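Local coordinates for putative sugar binding protein (Geobacillus stearothermophilus, PDB 6GUQ) that binds single sugars such as glucose and galactose in the cleft between two lobes and, like other solute-binding proteins, probably serves carbohydrate uptake, at residues 31-36 with 59-64; 42-47 with 265-270; 156-161 with 216-221. One frame throughout, in Å; residues are numbered along the deposited sequence.

Interaction 1 of 3, residues 31-36 with 59-64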
loop_
_atom_site.group_PDB
_atom_site.type_symbol
_atom_site.label_atom_id
_atom_site.label_comp_id
_atom_site.label_asym_id
_atom_site.label_seq_id
_atom_site.Cartn_x
_atom_site.Cartn_y
_atom_site.Cartn_z
ATOM N N TYR A 31 17.750 -21.797 6.808
ATOM C CA TYR A 31 17.735 -20.351 6.600
ATOM C C TYR A 31 16.660 -19.670 7.443
ATOM O O TYR A 31 15.521 -20.138 7.539
ATOM C CB TYR A 31 17.493 -20.026 5.123
ATOM C CG TYR A 31 18.703 -20.158 4.223
ATOM C CD1 TYR A 31 19.792 -19.308 4.371
ATOM C CD2 TYR A 31 18.745 -21.106 3.206
ATOM C CE1 TYR A 31 20.899 -19.410 3.555
ATOM C CE2 TYR A 31 19.856 -21.223 2.375
ATOM C CZ TYR A 31 20.934 -20.366 2.557
ATOM O OH TYR A 31 22.055 -20.456 1.745
ATOM N N HIS A 32 17.037 -18.522 7.971
ATOM C CA HIS A 32 16.182 -17.731 8.799
ATOM C C HIS A 32 15.999 -16.321 8.310
ATOM O O HIS A 32 16.900 -15.540 8.342
ATOM C CB HIS A 32 16.752 -17.677 10.200
ATOM C CG HIS A 32 15.965 -16.823 11.134
ATOM N ND1 HIS A 32 14.817 -17.256 11.747
ATOM C CD2 HIS A 32 16.155 -15.556 11.558
ATOM C CE1 HIS A 32 14.328 -16.295 12.502
ATOM N NE2 HIS A 32 15.123 -15.252 12.406
ATOM N N PHE A 33 14.817 -16.008 7.834
ATOM C CA PHE A 33 14.503 -14.648 7.411
ATOM C C PHE A 33 13.393 -14.033 8.256
ATOM O O PHE A 33 12.589 -14.725 8.884
ATOM C CB PHE A 33 14.078 -14.550 5.935
ATOM C CG PHE A 33 14.882 -15.378 4.979
ATOM C CD1 PHE A 33 16.260 -15.268 4.944
ATOM C CD2 PHE A 33 14.255 -16.167 4.024
ATOM C CE1 PHE A 33 17.015 -16.002 4.040
ATOM C CE2 PHE A 33 15.011 -16.902 3.104
ATOM C CZ PHE A 33 16.396 -16.816 3.119
ATOM N N VAL A 34 13.357 -12.704 8.228
ATOM C CA VAL A 34 12.391 -11.898 8.954
ATOM C C VAL A 34 11.646 -10.994 7.975
ATOM O O VAL A 34 12.263 -10.367 7.102
ATOM C CB VAL A 34 13.087 -11.078 10.058
ATOM C CG1 VAL A 34 14.297 -10.413 9.496
ATOM C CG2 VAL A 34 12.143 -10.021 10.624
ATOM N N LEU A 35 10.317 -10.939 8.112
ATOM C CA LEU A 35 9.479 -10.030 7.335
ATOM C C LEU A 35 8.792 -9.065 8.298
ATOM O O LEU A 35 8.091 -9.497 9.228
ATOM C CB LEU A 35 8.438 -10.796 6.512
ATOM C CG LEU A 35 7.264 -9.977 5.965
ATOM C CD1 LEU A 35 7.744 -8.932 4.958
ATOM C CD2 LEU A 35 6.238 -10.879 5.322
ATOM N N VAL A 36 8.971 -7.771 8.053
ATOM C CA VAL A 36 8.475 -6.693 8.902
ATOM C C VAL A 36 7.333 -5.987 8.165
ATOM O O VAL A 36 7.582 -5.332 7.145
ATOM C CB VAL A 36 9.594 -5.701 9.241
ATOM C CG1 VAL A 36 9.050 -4.562 10.083
ATOM C CG2 VAL A 36 10.745 -6.418 9.921
ATOM N N LEU A 59 10.339 -23.887 0.865
ATOM C CA LEU A 59 11.760 -24.019 0.756
ATOM C C LEU A 59 12.424 -24.489 2.008
ATOM O O LEU A 59 13.607 -24.555 2.075
ATOM C CB LEU A 59 12.356 -22.683 0.439
ATOM C CG LEU A 59 11.672 -21.823 -0.575
ATOM C CD1 LEU A 59 12.288 -20.466 -0.559
ATOM C CD2 LEU A 59 11.853 -22.396 -1.938
ATOM N N GLY A 60 11.665 -24.840 3.004
ATOM C CA GLY A 60 12.252 -25.226 4.274
ATOM C C GLY A 60 12.921 -24.054 4.952
ATOM O O GLY A 60 13.986 -24.213 5.562
ATOM N N VAL A 61 12.320 -22.877 4.859
ATOM C CA VAL A 61 12.883 -21.650 5.398
ATOM C C VAL A 61 12.078 -21.250 6.623
ATOM O O VAL A 61 10.868 -21.490 6.688
ATOM C CB VAL A 61 12.903 -20.554 4.315
ATOM C CG1 VAL A 61 12.965 -19.179 4.920
ATOM C CG2 VAL A 61 14.110 -20.785 3.377
ATOM N N ASP A 62 12.771 -20.693 7.618
ATOM C CA ASP A 62 12.155 -20.185 8.840
ATOM C C ASP A 62 11.807 -18.719 8.631
ATOM O O ASP A 62 12.703 -17.869 8.534
ATOM C CB ASP A 62 13.101 -20.337 10.028
ATOM C CG ASP A 62 12.995 -21.693 10.699
ATOM O OD1 ASP A 62 13.033 -22.733 9.994
ATOM O OD2 ASP A 62 12.872 -21.713 11.944
ATOM N N LEU A 63 10.515 -18.409 8.583
ATOM C CA LEU A 63 10.075 -17.036 8.388
ATOM C C LEU A 63 9.506 -16.489 9.692
ATOM O O LEU A 63 8.543 -17.034 10.242
ATOM C CB LEU A 63 9.048 -16.926 7.268
ATOM C CG LEU A 63 8.719 -15.442 7.076
ATOM C CD1 LEU A 63 9.804 -14.724 6.259
ATOM C CD2 LEU A 63 7.336 -15.243 6.489
ATOM N N GLU A 64 10.102 -15.414 10.174
ATOM C CA GLU A 64 9.625 -14.704 11.343
ATOM C C GLU A 64 8.895 -13.454 10.858
ATOM O O GLU A 64 9.460 -12.651 10.101
ATOM C CB GLU A 64 10.790 -14.351 12.266
ATOM C CG GLU A 64 10.382 -13.978 13.672
ATOM C CD GLU A 64 11.525 -13.364 14.466
ATOM O OE1 GLU A 64 11.244 -12.646 15.455
ATOM O OE2 GLU A 64 12.701 -13.606 14.098
#
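Phe33 and Val61 meet at about a right angle, methyl CG1 of Val61 lying 3.4 Å from ring atom CD2 of Phe33. The other methyl, CG2, reaches CB of Tyr31 at 3.9 Å; with CG1 anti to the backbone N (chi1 158°), Val61 spreads both branches against Tyr31 and Phe33. On the same face as Phe33, Leu63 brings CD1 to 4.2 Å from CB of Leu35. The opposite face carries His32, Val34, Asp62 and Glu64. There the extended side chain of Glu64 comes to the edge of the imidazole in its plane, OE2 being 3.4 Å from NE2 of His32. Four backbone hydrogen bonds set the two chains in parallel register, which brings these side chains together: Asp62 N to Tyr31 O, Phe33 N to Asp62 O, Glu64 N to Phe33 O and Leu35 N to Glu64 O. Upstream, Gly60 closes helix 43-59 with a Schellman motif and turns the chain into its strand. The unit is a beta-alpha-beta crossover: helix 43-59 covers Leu35 and Leu63 through Ala52, helix 269-284 meets Phe33 through Met280, helix 73-84 packs on Val34, and strand 90-93 bonds the other edge of 32-36, leaving 62-65 outermost in the sheet.

Interaction 2 of 3, residues 42-47 with 265-270. With BGC (beta-D-glucopyranose), chain B.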
loop_
_atom_site.group_PDB
_atom_site.type_symbol
_atom_site.label_atom_id
_atom_site.label_comp_id
_atom_site.label_asym_id
_atom_site.label_seq_id
_atom_site.Cartn_x
_atom_site.Cartn_y
_atom_site.Cartn_z
ATOM N N ASN A 42 -2.752 -5.459 10.643
ATOM C CA ASN A 42 -3.423 -4.866 9.488
ATOM C C ASN A 42 -3.855 -5.946 8.484
ATOM O O ASN A 42 -3.083 -6.858 8.161
ATOM C CB ASN A 42 -2.496 -3.843 8.830
ATOM C CG ASN A 42 -3.105 -3.209 7.597
ATOM O OD1 ASN A 42 -3.162 -3.833 6.534
ATOM N ND2 ASN A 42 -3.568 -1.964 7.731
ATOM N N ASP A 43 -5.101 -5.831 7.994
ATOM C CA ASP A 43 -5.723 -6.882 7.181
ATOM C C ASP A 43 -4.921 -7.186 5.915
ATOM O O ASP A 43 -4.816 -8.349 5.502
ATOM C CB ASP A 43 -7.146 -6.472 6.782
ATOM C CG ASP A 43 -8.073 -6.228 7.978
ATOM O OD1 ASP A 43 -7.980 -5.148 8.623
ATOM O OD2 ASP A 43 -8.924 -7.107 8.237
ATOM N N TYR A 44 -4.406 -6.144 5.250
ATOM C CA TYR A 44 -3.651 -6.323 4.013
ATOM C C TYR A 44 -2.339 -7.075 4.267
ATOM O O TYR A 44 -1.993 -8.009 3.533
ATOM C CB TYR A 44 -3.403 -4.942 3.384
ATOM C CG TYR A 44 -2.357 -4.870 2.275
ATOM C CD1 TYR A 44 -1.003 -4.724 2.579
ATOM C CD2 TYR A 44 -2.723 -4.898 0.926
ATOM C CE1 TYR A 44 -0.045 -4.647 1.584
ATOM C CE2 TYR A 44 -1.760 -4.822 -0.086
ATOM C CZ TYR A 44 -0.424 -4.698 0.256
ATOM O OH TYR A 44 0.550 -4.614 -0.717
ATOM N N TRP A 45 -1.621 -6.702 5.330
ATOM C CA TRP A 45 -0.367 -7.359 5.669
ATOM C C TRP A 45 -0.567 -8.820 6.046
ATOM O O TRP A 45 0.331 -9.642 5.817
ATOM C CB TRP A 45 0.325 -6.584 6.784
ATOM C CG TRP A 45 0.968 -5.404 6.206
ATOM C CD1 TRP A 45 0.546 -4.115 6.283
ATOM C CD2 TRP A 45 2.134 -5.398 5.369
ATOM N NE1 TRP A 45 1.393 -3.294 5.569
ATOM C CE2 TRP A 45 2.377 -4.061 4.999
ATOM C CE3 TRP A 45 2.996 -6.393 4.906
ATOM C CZ2 TRP A 45 3.448 -3.696 4.197
ATOM C CZ3 TRP A 45 4.062 -6.030 4.107
ATOM C CH2 TRP A 45 4.278 -4.692 3.757
ATOM N N ARG A 46 -1.729 -9.175 6.590
ATOM C CA ARG A 46 -2.010 -10.581 6.855
ATOM C C ARG A 46 -2.046 -11.391 5.570
ATOM O O ARG A 46 -1.696 -12.579 5.576
ATOM C CB ARG A 46 -3.326 -10.732 7.624
ATOM C CG ARG A 46 -3.244 -10.222 9.051
ATOM C CD ARG A 46 -2.066 -10.838 9.788
ATOM N NE ARG A 46 -2.073 -10.525 11.216
ATOM C CZ ARG A 46 -1.263 -11.091 12.111
ATOM N NH1 ARG A 46 -0.382 -12.005 11.726
ATOM N NH2 ARG A 46 -1.328 -10.746 13.390
ATOM N N LEU A 47 -2.450 -10.776 4.456
ATOM C CA LEU A 47 -2.378 -11.480 3.177
ATOM C C LEU A 47 -0.928 -11.644 2.722
ATOM O O LEU A 47 -0.554 -12.695 2.190
ATOM C CB LEU A 47 -3.205 -10.741 2.127
ATOM C CG LEU A 47 -4.724 -10.903 2.270
ATOM C CD1 LEU A 47 -5.451 -9.782 1.530
ATOM C CD2 LEU A 47 -5.170 -12.281 1.760
ATOM N N VAL A 265 -8.197 0.010 -6.873
ATOM C CA VAL A 265 -6.912 -0.380 -7.441
ATOM C C VAL A 265 -6.499 -1.720 -6.849
ATOM O O VAL A 265 -6.255 -1.826 -5.645
ATOM C CB VAL A 265 -5.850 0.691 -7.166
ATOM C CG1 VAL A 265 -4.505 0.256 -7.717
ATOM C CG2 VAL A 265 -6.282 2.012 -7.746
ATOM N N VAL A 266 -6.401 -2.738 -7.699
ATOM C CA VAL A 266 -5.994 -4.074 -7.267
ATOM C C VAL A 266 -4.513 -4.099 -6.907
ATOM O O VAL A 266 -3.688 -3.480 -7.586
ATOM C CB VAL A 266 -6.299 -5.085 -8.384
ATOM C CG1 VAL A 266 -5.461 -6.335 -8.218
ATOM C CG2 VAL A 266 -7.780 -5.401 -8.428
ATOM N N GLN A 267 -4.166 -4.820 -5.837
ATOM C CA GLN A 267 -2.786 -5.230 -5.573
ATOM C C GLN A 267 -2.746 -6.730 -5.344
ATOM O O GLN A 267 -3.779 -7.400 -5.239
ATOM C CB GLN A 267 -2.170 -4.531 -4.362
ATOM C CG GLN A 267 -2.066 -3.040 -4.484
ATOM C CD GLN A 267 -1.125 -2.432 -3.468
ATOM O OE1 GLN A 267 0.046 -2.187 -3.766
ATOM N NE2 GLN A 267 -1.626 -2.192 -2.251
ATOM N N GLU A 268 -1.527 -7.260 -5.253
ATOM C CA GLU A 268 -1.290 -8.690 -5.080
ATOM C C GLU A 268 -0.479 -8.921 -3.808
ATOM O O GLU A 268 0.713 -9.255 -3.871
ATOM C CB GLU A 268 -0.586 -9.274 -6.303
ATOM C CG GLU A 268 -1.447 -9.313 -7.559
ATOM C CD GLU A 268 -2.723 -10.132 -7.370
ATOM O OE1 GLU A 268 -3.781 -9.760 -7.947
ATOM O OE2 GLU A 268 -2.662 -11.151 -6.642
ATOM N N PRO A 269 -1.096 -8.754 -2.632
ATOM C CA PRO A 269 -0.319 -8.904 -1.389
ATOM C C PRO A 269 0.150 -10.328 -1.135
ATOM O O PRO A 269 1.258 -10.518 -0.619
ATOM C CB PRO A 269 -1.292 -8.407 -0.308
ATOM C CG PRO A 269 -2.642 -8.580 -0.905
ATOM C CD PRO A 269 -2.488 -8.345 -2.375
ATOM N N TYR A 270 -0.648 -11.339 -1.489
ATOM C CA TYR A 270 -0.197 -12.715 -1.328
ATOM C C TYR A 270 0.990 -13.006 -2.243
ATOM O O TYR A 270 2.030 -13.517 -1.795
ATOM C CB TYR A 270 -1.347 -13.695 -1.604
ATOM C CG TYR A 270 -0.965 -15.170 -1.474
ATOM C CD1 TYR A 270 -0.298 -15.839 -2.507
ATOM C CD2 TYR A 270 -1.274 -15.896 -0.324
ATOM C CE1 TYR A 270 0.061 -17.182 -2.393
ATOM C CE2 TYR A 270 -0.922 -17.242 -0.199
ATOM C CZ TYR A 270 -0.254 -17.875 -1.238
ATOM O OH TYR A 270 0.085 -19.200 -1.125
HETATM C C2 BGC B . -0.396 -0.526 1.221
HETATM C C3 BGC B . 0.329 -0.871 2.476
HETATM C C4 BGC B . -0.367 -0.230 3.637
HETATM C C5 BGC B . -1.798 -0.702 3.751
HETATM C C6 BGC B . -2.438 0.070 4.866
HETATM C C1 BGC B . -1.870 -0.893 1.278
HETATM O O1 BGC B . -2.507 -0.292 0.238
HETATM O O2 BGC B . 0.151 -1.179 0.056
HETATM O O3 BGC B . 1.627 -0.240 2.441
HETATM O O4 BGC B . 0.263 -0.532 4.880
HETATM O O5 BGC B . -2.536 -0.418 2.522
HETATM O O6 BGC B . -3.686 -0.496 5.128
#
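Pro269 lays CB over one face of the Tyr44 ring, toward its rim, 4.0 Å from the centroid, a CH-pi contact. The opposite face carries the glucose, whose C1 sits 3.9 Å above the middle of the aromatic plane, which clamps the phenol. Leu47, one helical turn on, lies alongside Pro269 and points the same way, its CB 3.8 Å from CG of the proline. No hydrogen bond joins the two segments; the polar links run through the ligand. Gln267 holds its amide within 20° of the Tyr44 plane and sends an almost straight bond from NE2 to O2 of the glucose (3.1 Å, 174°), while Thr133 and Asp247 bond the same amide. From the other segment, Asn42 ND2 reaches O6 and Trp45 NE1 reaches O4, and OD1 of Asn42 caps the helix at Tyr44 N (2.9 Å). A serine in place of Tyr44 would probably open a gap between Pro269 and the sugar and leave the sugar's face without its stacking partner. An aromatic platform under a pyranose, ringed by polar side chains and set beside a chain crossing between lobes, is typical of the sugar cleft of periplasmic-type binding proteins.

Interaction 3 of 3, residues 156-161 with 216-221. With BGC (beta-D-glucopyranose), chain B.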
loop_
_atom_site.group_PDB
_atom_site.type_symbol
_atom_site.label_atom_id
_atom_site.label_comp_id
_atom_site.label_asym_id
_atom_site.label_seq_id
_atom_site.Cartn_x
_atom_site.Cartn_y
_atom_site.Cartn_z
ATOM N N VAL A 156 -12.549 16.709 -5.935
ATOM C CA VAL A 156 -11.908 15.506 -5.398
ATOM C C VAL A 156 -11.297 15.806 -4.034
ATOM O O VAL A 156 -10.591 16.809 -3.861
ATOM C CB VAL A 156 -10.813 14.978 -6.356
ATOM C CG1 VAL A 156 -10.055 13.820 -5.716
ATOM C CG2 VAL A 156 -11.398 14.567 -7.687
ATOM N N ALA A 157 -11.553 14.928 -3.069
ATOM C CA ALA A 157 -10.801 14.878 -1.821
ATOM C C ALA A 157 -9.963 13.603 -1.832
ATOM O O ALA A 157 -10.399 12.576 -2.360
ATOM C CB ALA A 157 -11.732 14.900 -0.605
ATOM N N ILE A 158 -8.751 13.666 -1.281
ATOM C CA ILE A 158 -7.858 12.511 -1.229
ATOM C C ILE A 158 -7.586 12.176 0.228
ATOM O O ILE A 158 -7.200 13.052 1.011
ATOM C CB ILE A 158 -6.540 12.757 -1.991
ATOM C CG1 ILE A 158 -6.820 13.106 -3.454
ATOM C CG2 ILE A 158 -5.604 11.513 -1.902
ATOM C CD1 ILE A 158 -5.556 13.360 -4.314
ATOM N N ILE A 159 -7.811 10.912 0.588
ATOM C CA ILE A 159 -7.430 10.359 1.887
ATOM C C ILE A 159 -6.238 9.449 1.652
ATOM O O ILE A 159 -6.320 8.500 0.861
ATOM C CB ILE A 159 -8.577 9.586 2.558
ATOM C CG1 ILE A 159 -9.842 10.440 2.655
ATOM C CG2 ILE A 159 -8.153 9.094 3.938
ATOM C CD1 ILE A 159 -9.768 11.508 3.663
ATOM N N THR A 160 -5.130 9.734 2.332
ATOM C CA THR A 160 -3.895 8.995 2.130
ATOM C C THR A 160 -3.410 8.444 3.467
ATOM O O THR A 160 -3.664 9.029 4.521
ATOM C CB THR A 160 -2.823 9.904 1.456
ATOM O OG1 THR A 160 -1.682 9.121 1.073
ATOM C CG2 THR A 160 -2.398 11.055 2.376
ATOM N N GLY A 161 -2.719 7.298 3.414
ATOM C CA GLY A 161 -2.208 6.690 4.638
ATOM C C GLY A 161 -1.357 7.643 5.461
ATOM O O GLY A 161 -1.517 7.748 6.679
ATOM N N ALA A 216 -16.222 13.507 -4.971
ATOM C CA ALA A 216 -15.378 12.358 -5.312
ATOM C C ALA A 216 -14.290 12.169 -4.270
ATOM O O ALA A 216 -13.607 13.130 -3.893
ATOM C CB ALA A 216 -14.730 12.504 -6.698
ATOM N N PHE A 217 -14.114 10.922 -3.844
ATOM C CA PHE A 217 -13.067 10.542 -2.909
ATOM C C PHE A 217 -12.083 9.579 -3.578
ATOM O O PHE A 217 -12.486 8.685 -4.334
ATOM C CB PHE A 217 -13.683 9.910 -1.652
ATOM C CG PHE A 217 -14.201 10.919 -0.651
ATOM C CD1 PHE A 217 -13.352 11.494 0.279
ATOM C CD2 PHE A 217 -15.537 11.286 -0.642
ATOM C CE1 PHE A 217 -13.821 12.420 1.205
ATOM C CE2 PHE A 217 -16.012 12.219 0.278
ATOM C CZ PHE A 217 -15.149 12.785 1.203
ATOM N N TYR A 218 -10.791 9.773 -3.293
ATOM C CA TYR A 218 -9.709 8.876 -3.692
ATOM C C TYR A 218 -8.957 8.441 -2.440
ATOM O O TYR A 218 -8.402 9.278 -1.722
ATOM C CB TYR A 218 -8.762 9.576 -4.673
ATOM C CG TYR A 218 -7.441 8.860 -4.982
ATOM C CD1 TYR A 218 -7.407 7.500 -5.268
ATOM C CD2 TYR A 218 -6.231 9.564 -5.047
ATOM C CE1 TYR A 218 -6.211 6.851 -5.573
ATOM C CE2 TYR A 218 -5.023 8.920 -5.346
ATOM C CZ TYR A 218 -5.020 7.567 -5.615
ATOM O OH TYR A 218 -3.824 6.917 -5.932
ATOM N N GLY A 219 -8.946 7.146 -2.160
ATOM C CA GLY A 219 -8.231 6.605 -1.010
ATOM C C GLY A 219 -7.023 5.852 -1.526
ATOM O O GLY A 219 -7.126 5.130 -2.527
ATOM N N THR A 220 -5.872 6.027 -0.856
ATOM C CA THR A 220 -4.608 5.504 -1.368
ATOM C C THR A 220 -4.047 4.318 -0.584
ATOM O O THR A 220 -2.990 3.796 -0.967
ATOM C CB THR A 220 -3.550 6.623 -1.460
ATOM O OG1 THR A 220 -3.046 6.961 -0.163
ATOM C CG2 THR A 220 -4.120 7.855 -2.119
ATOM N N SER A 221 -4.725 3.848 0.466
ATOM C CA SER A 221 -4.296 2.650 1.183
ATOM C C SER A 221 -5.504 1.756 1.470
ATOM O O SER A 221 -6.656 2.126 1.225
ATOM C CB SER A 221 -3.541 3.019 2.469
ATOM O OG SER A 221 -4.385 3.671 3.411
HETATM C C2 BGC B . -0.396 -0.526 1.221
HETATM C C3 BGC B . 0.329 -0.871 2.476
HETATM C C4 BGC B . -0.367 -0.230 3.637
HETATM C C5 BGC B . -1.798 -0.702 3.751
HETATM C C6 BGC B . -2.438 0.070 4.866
HETATM C C1 BGC B . -1.870 -0.893 1.278
HETATM O O1 BGC B . -2.507 -0.292 0.238
HETATM O O2 BGC B . 0.151 -1.179 0.056
HETATM O O3 BGC B . 1.627 -0.240 2.441
HETATM O O4 BGC B . 0.263 -0.532 4.880
HETATM O O5 BGC B . -2.536 -0.418 2.522
HETATM O O6 BGC B . -3.686 -0.496 5.128
#
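Ile158 and Tyr218 lie side by side on one face of two parallel strands, CG2 of the isoleucine 3.8 Å from ring atom CD2 of the tyrosine and its CD1 at the ring edge, in plane. CG2 of Thr220 sits over one face of that ring, toward the rim, 3.5 Å above the plane. With CG anti to the backbone N (chi1 169°), the tyrosine reaches from this side of the sheet to helix 166-179, where its ring stacks with Phe175 and its hydroxyl bonds the carbonyl of Arg171. The other face holds Ala157 and Phe217, CB to CE1 3.7 Å, covered by Ile207 of helix 197-210. Four backbone hydrogen bonds, from Ala157 N to Ala216 O (2.9 Å) through to Thr220 N and Ile159 O, keep this part close, with CA atoms of paired residues no more than about 5 Å apart.

The end nearer the sugar is looser. Beyond Thr160 the chains drift apart, CA of Gly161 and CA of Ser221 being 5.7 Å from each other, and hydroxyls replace the ladder: OG1 of Thr160 and OG1 of Thr220 come to 2.8 Å. The Thr220 hydroxyl also bonds Gln168 OE1, which takes the amide of Gly161 as well, and the hydroxyl of Ser221 bonds Asp224. No solvent side exists here, for every touching residue is buried; what lies beyond is the ligand, with CB of Ser221 3.6 Å from O5 of the glucose.

The chemistry thus changes along the strands, from apolar side chains over a regular ladder to a small buried polar network at their C-terminal ends. Thr220, part of that network, also lends its backbone carbonyl to NH1 of Arg171, whose NH2 bonds the sugar, consistent with a second-shell role in placing the arginine.

Overall arrangement
Interactions 1 and 3 are both parallel strand pairs, but they sit in opposite lobes, their centres about 35 Å apart. Interaction 1, at an outer edge of the sheet, is only partly buried and mixes apolar contacts with charged side chains; interaction 3 is wholly buried, trading charges for aromatic rings and hydroxyls. Interaction 2 lies between them, its centre about 8 Å from that of the chain, and joins a helix start to a lobe crossing without direct hydrogen bonds. It shares helix 43-59 with the crossover that interaction 1 closes, whereas 156-161 and 216-221 fall within the chain loop it spans. Interactions 2 and 3 both touch the glucose; interaction 1 stays clear of it.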